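PDB 3LDU: putative methylase from Clostridium difficile, which probably transfers methyl groups to guanine bases of ribosomal RNA, and binds GTP in its methyltransferase domain. Local coordinates for residues T44-L56 and I240-I252. Numbering follows the deposited sequence.
Sequences TDEFGIAKSNMWL and IWWDVRKDAFNKI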
ATOM      1  N   THR A  44     -11.799  15.158   2.112  1.00 26.52           N
ATOM      2  CA  THR A  44     -10.625  16.012   1.941  1.00 23.07           C
ATOM      3  C   THR A  44     -11.008  17.329   1.291  1.00 31.49           C
ATOM      4  O   THR A  44     -12.116  17.479   0.781  1.00 32.55           O
ATOM      5  CB  THR A  44      -9.562  15.348   1.026  1.00 26.59           C
ATOM      6  OG1 THR A  44      -9.950  15.480  -0.350  1.00 25.52           O
ATOM      7  CG2 THR A  44      -9.395  13.857   1.350  1.00 22.16           C
ATOM      8  N   ASP A  45     -10.082  18.282   1.324  1.00 30.65           N
ATOM      9  CA  ASP A  45     -10.210  19.506   0.551  1.00 34.11           C
ATOM     10  C   ASP A  45      -9.772  19.244  -0.889  1.00 28.19           C
ATOM     11  O   ASP A  45      -9.582  18.087  -1.289  1.00 26.36           O
ATOM     12  CB  ASP A  45      -9.376  20.630   1.177  1.00 41.70           C
ATOM     13  CG  ASP A  45      -7.896  20.283   1.275  1.00 39.71           C
ATOM     14  OD1 ASP A  45      -7.450  19.346   0.591  1.00 31.59           O
ATOM     15  OD2 ASP A  45      -7.173  20.958   2.036  1.00 43.68           O
ATOM     16  N   GLU A  46      -9.602  20.309  -1.669  1.00 26.05           N
ATOM     17  CA  GLU A  46      -9.296  20.147  -3.087  1.00 24.47           C
ATOM     18  C   GLU A  46      -7.894  19.601  -3.344  1.00 27.12           C
ATOM     19  O   GLU A  46      -7.575  19.209  -4.465  1.00 27.93           O
ATOM     20  CB  GLU A  46      -9.506  21.466  -3.859  1.00 32.53           C
ATOM     21  CG  GLU A  46      -8.462  22.531  -3.561  1.00 43.80           C
ATOM     22  CD  GLU A  46      -8.913  23.542  -2.514  1.00 62.07           C
ATOM     23  OE1 GLU A  46      -9.662  23.157  -1.580  1.00 58.61           O
ATOM     24  OE2 GLU A  46      -8.513  24.726  -2.631  1.00 64.07           O
ATOM     25  N   PHE A  47      -7.060  19.567  -2.303  1.00 25.42           N
ATOM     26  CA  PHE A  47      -5.711  19.037  -2.434  1.00 24.70           C
ATOM     27  C   PHE A  47      -5.680  17.535  -2.205  1.00 22.42           C
ATOM     28  O   PHE A  47      -4.632  16.905  -2.338  1.00 24.88           O
ATOM     29  CB  PHE A  47      -4.759  19.728  -1.450  1.00 26.07           C
ATOM     30  CG  PHE A  47      -4.486  21.173  -1.784  1.00 29.68           C
ATOM     31  CD1 PHE A  47      -3.417  21.523  -2.592  1.00 33.25           C
ATOM     32  CD2 PHE A  47      -5.294  22.175  -1.284  1.00 33.94           C
ATOM     33  CE1 PHE A  47      -3.157  22.845  -2.897  1.00 33.74           C
ATOM     34  CE2 PHE A  47      -5.043  23.501  -1.586  1.00 42.85           C
ATOM     35  CZ  PHE A  47      -3.973  23.834  -2.395  1.00 39.42           C
ATOM     36  N   GLY A  48      -6.839  16.962  -1.892  1.00 25.02           N
ATOM     37  CA  GLY A  48      -6.915  15.598  -1.391  1.00 26.03           C
ATOM     38  C   GLY A  48      -6.457  14.522  -2.355  1.00 24.66           C
ATOM     39  O   GLY A  48      -5.811  13.545  -1.958  1.00 21.37           O
ATOM     40  N   ILE A  49      -6.789  14.677  -3.627  1.00 23.05           N
ATOM     41  CA  ILE A  49      -6.440  13.645  -4.598  1.00 22.47           C
ATOM     42  C   ILE A  49      -4.926  13.612  -4.796  1.00 24.93           C
ATOM     43  O   ILE A  49      -4.292  12.541  -4.738  1.00 20.24           O
ATOM     44  CB  ILE A  49      -7.173  13.844  -5.941  1.00 21.85           C
ATOM     45  CG1 ILE A  49      -8.669  13.563  -5.773  1.00 20.21           C
ATOM     46  CG2 ILE A  49      -6.601  12.892  -6.997  1.00 25.24           C
ATOM     47  CD1 ILE A  49      -9.503  13.866  -7.046  1.00 22.94           C
ATOM     48  N   ALA A  50      -4.342  14.791  -5.003  1.00 21.23           N
ATOM     49  CA  ALA A  50      -2.900  14.924  -5.181  1.00 22.34           C
ATOM     50  C   ALA A  50      -2.127  14.464  -3.937  1.00 24.04           C
ATOM     51  O   ALA A  50      -1.181  13.667  -4.021  1.00 22.88           O
ATOM     52  CB  ALA A  50      -2.539  16.377  -5.532  1.00 22.02           C
ATOM     53  N   LYS A  51      -2.526  14.975  -2.778  1.00 21.09           N
ATOM     54  CA  LYS A  51      -1.819  14.651  -1.535  1.00 20.24           C
ATOM     55  C   LYS A  51      -1.926  13.186  -1.160  1.00 20.30           C
ATOM     56  O   LYS A  51      -0.968  12.615  -0.657  1.00 18.54           O
ATOM     57  CB  LYS A  51      -2.325  15.506  -0.367  1.00 27.64           C
ATOM     58  CG  LYS A  51      -1.639  16.868  -0.264  1.00 34.57           C
ATOM     59  CD  LYS A  51      -2.280  17.736   0.812  1.00 38.55           C
ATOM     60  CE  LYS A  51      -2.313  17.036   2.164  1.00 44.13           C
ATOM     61  NZ  LYS A  51      -2.901  17.918   3.218  1.00 47.50           N
ATOM     62  N   SER A  52      -3.091  12.584  -1.387  1.00 21.07           N
ATOM     63  CA  SER A  52      -3.297  11.174  -1.019  1.00 23.44           C
ATOM     64  C   SER A  52      -2.443  10.241  -1.865  1.00 19.91           C
ATOM     65  O   SER A  52      -1.766   9.354  -1.339  1.00 19.59           O
ATOM     66  CB  SER A  52      -4.778  10.806  -1.130  1.00 23.77           C
ATOM     67  OG  SER A  52      -5.525  11.554  -0.189  1.00 23.40           O
ATOM     68  N   ASN A  53      -2.453  10.444  -3.175  1.00 18.25           N
ATOM     69  CA  ASN A  53      -1.577   9.688  -4.063  1.00 19.82           C
ATOM     70  C   ASN A  53      -0.101   9.935  -3.761  1.00 21.70           C
ATOM     71  O   ASN A  53       0.718   9.016  -3.817  1.00 21.35           O
ATOM     72  CB  ASN A  53      -1.868  10.052  -5.529  1.00 18.08           C
ATOM     73  CG  ASN A  53      -3.086   9.347  -6.053  1.00 22.73           C
ATOM     74  OD1 ASN A  53      -3.082   8.127  -6.204  1.00 18.41           O
ATOM     75  ND2 ASN A  53      -4.149  10.103  -6.324  1.00 19.76           N
HETATM   76  N   MSE A  54       0.233  11.173  -3.415  1.00 21.57           N
HETATM   77  CA  MSE A  54       1.635  11.534  -3.193  1.00 21.87           C
HETATM   78  C   MSE A  54       2.202  10.895  -1.930  1.00 19.19           C
HETATM   79  O   MSE A  54       3.362  10.446  -1.908  1.00 23.21           O
HETATM   80  CB  MSE A  54       1.774  13.051  -3.080  1.00 26.71           C
HETATM   81  CG  MSE A  54       3.195  13.545  -2.837  1.00 28.48           C
HETATM   82 SE   MSE A  54       4.455  13.057  -4.260  0.60 33.83          SE
HETATM   83  CE  MSE A  54       3.361  13.328  -5.778  1.00 23.66           C
ATOM     84  N   TRP A  55       1.383  10.874  -0.881  1.00 20.93           N
ATOM     85  CA  TRP A  55       1.881  10.640   0.471  1.00 21.16           C
ATOM     86  C   TRP A  55       1.497   9.305   1.110  1.00 20.15           C
ATOM     87  O   TRP A  55       2.214   8.820   1.987  1.00 21.28           O
ATOM     88  CB  TRP A  55       1.459  11.795   1.398  1.00 22.53           C
ATOM     89  CG  TRP A  55       2.296  13.031   1.197  1.00 21.27           C
ATOM     90  CD1 TRP A  55       1.946  14.172   0.514  1.00 22.85           C
ATOM     91  CD2 TRP A  55       3.641  13.218   1.636  1.00 23.50           C
ATOM     92  NE1 TRP A  55       2.997  15.063   0.531  1.00 24.29           N
ATOM     93  CE2 TRP A  55       4.049  14.502   1.209  1.00 21.41           C
ATOM     94  CE3 TRP A  55       4.548  12.432   2.361  1.00 23.57           C
ATOM     95  CZ2 TRP A  55       5.315  15.014   1.488  1.00 20.63           C
ATOM     96  CZ3 TRP A  55       5.801  12.935   2.629  1.00 25.38           C
ATOM     97  CH2 TRP A  55       6.176  14.213   2.196  1.00 24.44           C
ATOM     98  N   LEU A  56       0.377   8.710   0.705  1.00 18.53           N
ATOM     99  CA  LEU A  56      -0.055   7.488   1.391  1.00 18.75           C
ATOM    100  C   LEU A  56       0.813   6.274   1.020  1.00 19.74           C
ATOM    101  O   LEU A  56       0.917   5.912  -0.160  1.00 21.05           O
ATOM    102  CB  LEU A  56      -1.539   7.211   1.095  1.00 15.66           C
ATOM    103  CG  LEU A  56      -2.494   8.286   1.601  1.00 19.25           C
ATOM    104  CD1 LEU A  56      -3.930   7.925   1.182  1.00 23.22           C
ATOM    105  CD2 LEU A  56      -2.395   8.448   3.119  1.00 22.74           C
ATOM    106  N   ILE A 240      -2.618  22.368  -8.622  1.00 29.22           N
ATOM    107  CA  ILE A 240      -2.670  21.633  -7.360  1.00 27.64           C
ATOM    108  C   ILE A 240      -1.706  20.455  -7.376  1.00 32.63           C
ATOM    109  O   ILE A 240      -0.872  20.329  -6.476  1.00 30.31           O
ATOM    110  CB  ILE A 240      -4.092  21.187  -7.019  1.00 26.36           C
ATOM    111  CG1 ILE A 240      -4.897  22.393  -6.532  1.00 32.04           C
ATOM    112  CG2 ILE A 240      -4.072  20.127  -5.933  1.00 28.71           C
ATOM    113  CD1 ILE A 240      -6.333  22.080  -6.173  1.00 37.69           C
ATOM    114  N   TRP A 241      -1.792  19.612  -8.405  1.00 29.26           N
ATOM    115  CA  TRP A 241      -0.852  18.491  -8.530  1.00 31.84           C
ATOM    116  C   TRP A 241       0.577  19.015  -8.567  1.00 31.19           C
ATOM    117  O   TRP A 241       1.483  18.430  -7.972  1.00 26.41           O
ATOM    118  CB  TRP A 241      -1.137  17.644  -9.779  1.00 31.57           C
ATOM    119  CG  TRP A 241      -1.828  16.313  -9.494  1.00 37.18           C
ATOM    120  CD1 TRP A 241      -3.086  15.931  -9.894  1.00 44.36           C
ATOM    121  CD2 TRP A 241      -1.288  15.202  -8.761  1.00 33.62           C
ATOM    122  NE1 TRP A 241      -3.353  14.649  -9.452  1.00 38.97           N
ATOM    123  CE2 TRP A 241      -2.270  14.185  -8.753  1.00 36.84           C
ATOM    124  CE3 TRP A 241      -0.075  14.972  -8.107  1.00 41.80           C
ATOM    125  CZ2 TRP A 241      -2.071  12.962  -8.122  1.00 39.38           C
ATOM    126  CZ3 TRP A 241       0.121  13.751  -7.476  1.00 44.08           C
ATOM    127  CH2 TRP A 241      -0.873  12.764  -7.489  1.00 43.88           C
ATOM    128  N   TRP A 242       0.782  20.135  -9.261  1.00 31.21           N
ATOM    129  CA  TRP A 242       2.123  20.685  -9.371  1.00 32.97           C
ATOM    130  C   TRP A 242       2.681  21.152  -8.022  1.00 30.30           C
ATOM    131  O   TRP A 242       3.806  20.808  -7.656  1.00 33.76           O
ATOM    132  CB  TRP A 242       2.167  21.825 -10.398  1.00 33.48           C
ATOM    133  CG  TRP A 242       3.481  21.866 -11.089  1.00 49.69           C
ATOM    134  CD1 TRP A 242       3.908  21.039 -12.090  1.00 55.30           C
ATOM    135  CD2 TRP A 242       4.563  22.758 -10.812  1.00 54.44           C
ATOM    136  NE1 TRP A 242       5.190  21.370 -12.461  1.00 61.66           N
ATOM    137  CE2 TRP A 242       5.615  22.422 -11.693  1.00 60.58           C
ATOM    138  CE3 TRP A 242       4.745  23.811  -9.910  1.00 61.34           C
ATOM    139  CZ2 TRP A 242       6.829  23.105 -11.698  1.00 64.35           C
ATOM    140  CZ3 TRP A 242       5.953  24.490  -9.918  1.00 66.80           C
ATOM    141  CH2 TRP A 242       6.979  24.134 -10.807  1.00 68.08           C
ATOM    142  N   ASP A 243       1.884  21.921  -7.286  1.00 30.09           N
ATOM    143  CA  ASP A 243       2.294  22.434  -5.986  1.00 27.27           C
ATOM    144  C   ASP A 243       2.534  21.295  -4.992  1.00 26.24           C
ATOM    145  O   ASP A 243       3.452  21.358  -4.174  1.00 28.40           O
ATOM    146  CB  ASP A 243       1.250  23.402  -5.438  1.00 27.78           C
ATOM    147  CG  ASP A 243       1.231  24.724  -6.194  1.00 37.43           C
ATOM    148  OD1 ASP A 243       2.161  24.958  -6.988  1.00 37.44           O
ATOM    149  OD2 ASP A 243       0.299  25.524  -5.982  1.00 38.92           O
ATOM    150  N   VAL A 244       1.706  20.258  -5.071  1.00 25.69           N
ATOM    151  CA  VAL A 244       1.860  19.095  -4.193  1.00 26.95           C
ATOM    152  C   VAL A 244       3.168  18.346  -4.448  1.00 27.20           C
ATOM    153  O   VAL A 244       3.853  17.948  -3.506  1.00 26.65           O
ATOM    154  CB  VAL A 244       0.650  18.143  -4.276  1.00 26.85           C
ATOM    155  CG1 VAL A 244       0.977  16.794  -3.618  1.00 25.71           C
ATOM    156  CG2 VAL A 244      -0.559  18.786  -3.616  1.00 27.84           C
ATOM    157  N   ARG A 245       3.531  18.156  -5.712  1.00 27.10           N
ATOM    158  CA  ARG A 245       4.831  17.541  -6.022  1.00 32.73           C
ATOM    159  C   ARG A 245       6.018  18.382  -5.574  1.00 31.69           C
ATOM    160  O   ARG A 245       6.990  17.855  -5.031  1.00 29.87           O
ATOM    161  CB  ARG A 245       4.981  17.276  -7.518  1.00 37.41           C
ATOM    162  CG  ARG A 245       4.283  16.041  -7.984  1.00 45.62           C
ATOM    163  CD  ARG A 245       4.913  15.502  -9.248  1.00 43.95           C
ATOM    164  NE  ARG A 245       4.069  14.450  -9.793  1.00 47.23           N
ATOM    165  CZ  ARG A 245       4.266  13.152  -9.601  1.00 41.60           C
ATOM    166  NH1 ARG A 245       5.310  12.723  -8.894  1.00 37.61           N
ATOM    167  NH2 ARG A 245       3.422  12.285 -10.134  1.00 43.24           N
ATOM    168  N   LYS A 246       5.967  19.683  -5.851  1.00 33.00           N
ATOM    169  CA  LYS A 246       7.051  20.571  -5.443  1.00 29.38           C
ATOM    170  C   LYS A 246       7.179  20.591  -3.916  1.00 28.53           C
ATOM    171  O   LYS A 246       8.284  20.598  -3.374  1.00 35.17           O
ATOM    172  CB  LYS A 246       6.827  21.990  -5.968  1.00 38.45           C
ATOM    173  CG  LYS A 246       8.081  22.847  -5.940  1.00 51.90           C
ATOM    174  CD  LYS A 246       9.110  22.370  -6.961  1.00 64.86           C
ATOM    175  CE  LYS A 246       8.640  22.627  -8.390  1.00 72.73           C
ATOM    176  NZ  LYS A 246       9.676  22.287  -9.408  1.00 74.86           N
ATOM    177  N   ASP A 247       6.035  20.621  -3.237  1.00 28.27           N
ATOM    178  CA  ASP A 247       5.987  20.606  -1.784  1.00 30.84           C
ATOM    179  C   ASP A 247       6.652  19.331  -1.276  1.00 30.93           C
ATOM    180  O   ASP A 247       7.449  19.370  -0.337  1.00 29.96           O
ATOM    181  CB  ASP A 247       4.532  20.659  -1.307  1.00 29.02           C
ATOM    182  CG  ASP A 247       4.402  20.589   0.205  1.00 37.12           C
ATOM    183  OD1 ASP A 247       5.030  21.412   0.902  1.00 37.64           O
ATOM    184  OD2 ASP A 247       3.654  19.715   0.692  1.00 36.72           O
ATOM    185  N   ALA A 248       6.332  18.201  -1.904  1.00 24.02           N
ATOM    186  CA  ALA A 248       6.912  16.927  -1.471  1.00 28.43           C
ATOM    187  C   ALA A 248       8.421  16.912  -1.654  1.00 30.21           C
ATOM    188  O   ALA A 248       9.151  16.427  -0.789  1.00 29.41           O
ATOM    189  CB  ALA A 248       6.264  15.746  -2.183  1.00 23.92           C
ATOM    190  N   PHE A 249       8.900  17.451  -2.772  1.00 25.02           N
ATOM    191  CA  PHE A 249      10.341  17.516  -2.982  1.00 28.52           C
ATOM    192  C   PHE A 249      11.027  18.325  -1.876  1.00 33.98           C
ATOM    193  O   PHE A 249      12.079  17.930  -1.355  1.00 34.53           O
ATOM    194  CB  PHE A 249      10.671  18.095  -4.359  1.00 37.61           C
ATOM    195  CG  PHE A 249      12.136  18.184  -4.628  1.00 45.80           C
ATOM    196  CD1 PHE A 249      12.862  17.050  -4.949  1.00 52.43           C
ATOM    197  CD2 PHE A 249      12.796  19.399  -4.548  1.00 51.88           C
ATOM    198  CE1 PHE A 249      14.221  17.129  -5.189  1.00 56.94           C
ATOM    199  CE2 PHE A 249      14.155  19.487  -4.786  1.00 48.36           C
ATOM    200  CZ  PHE A 249      14.868  18.351  -5.107  1.00 53.39           C
ATOM    201  N   ASN A 250      10.407  19.442  -1.509  1.00 35.28           N
ATOM    202  CA  ASN A 250      10.952  20.353  -0.506  1.00 38.91           C
ATOM    203  C   ASN A 250      10.906  19.782   0.911  1.00 41.16           C
ATOM    204  O   ASN A 250      11.628  20.244   1.800  1.00 37.21           O
ATOM    205  CB  ASN A 250      10.214  21.697  -0.551  1.00 37.39           C
ATOM    206  CG  ASN A 250      10.512  22.494  -1.817  1.00 44.69           C
ATOM    207  OD1 ASN A 250       9.666  23.246  -2.300  1.00 50.11           O
ATOM    208  ND2 ASN A 250      11.720  22.336  -2.355  1.00 43.41           N
ATOM    209  N   LYS A 251      10.057  18.780   1.117  1.00 36.35           N
ATOM    210  CA  LYS A 251       9.886  18.187   2.441  1.00 37.98           C
ATOM    211  C   LYS A 251      10.883  17.068   2.721  1.00 33.41           C
ATOM    212  O   LYS A 251      10.965  16.586   3.846  1.00 37.28           O
ATOM    213  CB  LYS A 251       8.460  17.674   2.632  1.00 34.89           C
ATOM    214  CG  LYS A 251       7.404  18.767   2.704  1.00 46.31           C
ATOM    215  CD  LYS A 251       6.782  18.843   4.090  1.00 54.29           C
ATOM    216  CE  LYS A 251       5.392  19.477   4.055  1.00 52.37           C
ATOM    217  NZ  LYS A 251       5.411  20.953   3.842  1.00 51.62           N
ATOM    218  N   ILE A 252      11.633  16.652   1.705  1.00 29.83           N
ATOM    219  CA  ILE A 252      12.676  15.642   1.915  1.00 31.74           C
ATOM    220  C   ILE A 252      13.702  16.153   2.912  1.00 39.46           C
ATOM    221  O   ILE A 252      14.219  17.262   2.769  1.00 36.85           O
ATOM    222  CB  ILE A 252      13.402  15.276   0.611  1.00 34.01           C
ATOM    223  CG1 ILE A 252      12.451  14.540  -0.339  1.00 34.96           C
ATOM    224  CG2 ILE A 252      14.608  14.404   0.908  1.00 38.69           C
ATOM    225  CD1 ILE A 252      13.118  14.074  -1.619  1.00 33.90           C
TER
HETATM  226  O   HOH W   1       3.069  17.570  -0.658  1.00 30.12           O
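Met54, a selenomethionine, reaches from helix 48-55 into a hole on helix 238-251 formed by Trp241, Val244, Arg245 and Ala248. Its CB lies 3.9 Å from Val244 CG1, and its CG, anti to the backbone N (chi1 180°), packs at 3.8 Å against Ala248 CB. SE stays beside the same Ala248 methyl. Bends at chi2 and chi3 then turn CE back to Trp241 and Arg245: CE lies nearest Arg245 CG, at 3.6 Å, meets the indole in plane at its edge, 3.7 Å from Trp241 CZ3, and also sits over one face of the Arg245 guanidinium. That guanidinium is anchored beyond the contact by Glu231 and the carbonyl of Arg226. Trp241 returns the knob, lodging among Ile49, Ala50, Asn53 and Met54. Ala50 CA stands 3.6 Å from the centroid of the six-membered ring and only 10° off its normal, a CH-pi contact, while Asn53 CB approaches the rim at Trp241 CH2. These reciprocal knobs-into-holes belong to two helices running in roughly the same direction, whose axes, over 48-55 and 240-251, come within 8.9 Å and cross at -35°; they join the RlmL ferredoxin-like domain to the Rossmann-type methyltransferase domain, away from the GTP site. Toward the start of both helices, Ile240 CG2 packs 3.7 Å from Phe47 CD1, and Val244 CG2 touches both this ring, near its plane, and Ala50 CB. At the other end Trp55 presents CZ2 to Ala248, and its NE1 donates in the ring plane to a water at 2.8 Å, which in turn donates to Val244 O and Asp247 OD2.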